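Local atomic coordinates of necrotic enteritis toxin B (Clostridium perfringens, PDB entry 4I0N), a protein that probably damages host cell membranes as a pore-forming toxin with an alpha-hemolysin fold, belonging to the leukocidin/hemolysin family. Residues Arg210-Ser213 against Thr214-Gly218. Numbering follows the deposited sequence.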
loop_
_atom_site.group_PDB
_atom_site.type_symbol
_atom_site.label_atom_id
_atom_site.label_comp_id
_atom_site.label_asym_id
_atom_site.label_seq_id
_atom_site.Cartn_x
_atom_site.Cartn_y
_atom_site.Cartn_z
ATOM N N ARG A 210 2.822 15.501 -15.768
ATOM C CA ARG A 210 3.681 16.273 -14.855
ATOM C C ARG A 210 2.897 17.129 -13.843
ATOM O O ARG A 210 3.463 17.559 -12.823
ATOM C CB ARG A 210 4.662 17.141 -15.656
ATOM N N ASP A 211 1.602 17.348 -14.104
ATOM C CA ASP A 211 0.739 18.079 -13.173
ATOM C C ASP A 211 -0.142 17.169 -12.316
ATOM O O ASP A 211 -0.978 17.675 -11.580
ATOM C CB ASP A 211 -0.175 19.049 -13.917
ATOM C CG ASP A 211 0.591 20.054 -14.754
ATOM O OD1 ASP A 211 1.742 20.389 -14.393
ATOM O OD2 ASP A 211 0.034 20.489 -15.779
ATOM N N LEU A 212 0.010 15.849 -12.457
ATOM C CA LEU A 212 -0.747 14.900 -11.659
ATOM C C LEU A 212 0.122 14.366 -10.529
ATOM O O LEU A 212 1.348 14.318 -10.638
ATOM C CB LEU A 212 -1.179 13.714 -12.529
ATOM C CG LEU A 212 -2.242 13.924 -13.587
ATOM C CD1 LEU A 212 -2.278 12.692 -14.463
ATOM C CD2 LEU A 212 -3.584 14.162 -12.923
ATOM N N SER A 213 -0.511 13.912 -9.460
ATOM C CA SER A 213 0.198 13.146 -8.458
ATOM C C SER A 213 0.905 11.969 -9.120
ATOM O O SER A 213 0.358 11.351 -10.037
ATOM C CB SER A 213 -0.791 12.592 -7.438
ATOM O OG SER A 213 -0.173 11.571 -6.684
ATOM N N THR A 214 2.108 11.659 -8.652
ATOM C CA THR A 214 2.824 10.466 -9.129
ATOM C C THR A 214 2.050 9.162 -8.881
ATOM O O THR A 214 2.249 8.190 -9.592
ATOM C CB THR A 214 4.245 10.354 -8.526
ATOM O OG1 THR A 214 4.163 10.271 -7.098
ATOM C CG2 THR A 214 5.064 11.542 -8.911
ATOM N N LEU A 215 1.149 9.144 -7.892
ATOM C CA LEU A 215 0.290 7.967 -7.656
ATOM C C LEU A 215 -0.739 7.768 -8.780
ATOM O O LEU A 215 -1.274 6.670 -8.974
ATOM C CB LEU A 215 -0.421 8.077 -6.296
ATOM C CG LEU A 215 0.350 7.473 -5.115
ATOM C CD1 LEU A 215 1.698 8.181 -4.821
ATOM C CD2 LEU A 215 -0.550 7.514 -3.849
ATOM N N ILE A 216 -0.987 8.828 -9.532
ATOM C CA ILE A 216 -1.881 8.732 -10.704
ATOM C C ILE A 216 -1.085 8.532 -12.003
ATOM O O ILE A 216 -1.423 7.680 -12.841
ATOM C CB ILE A 216 -2.832 9.945 -10.770
ATOM C CG1 ILE A 216 -3.797 9.868 -9.574
ATOM C CG2 ILE A 216 -3.616 9.987 -12.100
ATOM C CD1 ILE A 216 -4.595 11.158 -9.319
ATOM N N SER A 217 -0.031 9.311 -12.184
ATOM C CA SER A 217 0.755 9.197 -13.416
ATOM C C SER A 217 1.588 7.914 -13.462
ATOM O O SER A 217 1.797 7.347 -14.529
ATOM C CB SER A 217 1.645 10.420 -13.589
ATOM O OG SER A 217 2.572 10.496 -12.518
ATOM N N GLY A 218 2.034 7.429 -12.313
ATOM C CA GLY A 218 2.961 6.300 -12.283
ATOM C C GLY A 218 2.446 5.096 -11.511
ATOM O O GLY A 218 2.354 4.001 -12.053
HETATM O O HOH W 1 3.409 12.909 -12.252
#
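Ser213 grips the start of the one-turn helix 214-217 at two points, a compact instance of how one residue can serve several amides near the start of a helix. Its OG, swung anti to the backbone N (chi1 164°), accepts from Leu215 N at 3.0 Å, and the same hydroxyl donates to Pro152 O, which ties the buried cap to the loop ahead of strand 154-162. The carbonyl of Ser213 serves two more amides: Ser217 N approaches in the carbonyl plane, with Ser213 O 3.0 Å away and an N-H...O angle of 169°, whereas Ile216 N sits well above that plane, 2.9 Å from Ser213 O. This is an N-cap, set in a molecule made mostly of antiparallel strands, and helix 214-217 leads through Gly218 into strand 219-231. The buried side is that of Ser213 and Ile216; at its margin Leu212 crosses Ile216 at about a right angle, CD1 of Leu212 3.8 Å from CG2 of Ile216, and Phe154, Trp81 and Phe172 also touch the isoleucine. The other flank is looser and wetter. There Ser217 OG lies 3.4 Å from Ser213 O, a weak and unsettled bond at most, and a water 2.6 Å from that OG donates to Leu212 O.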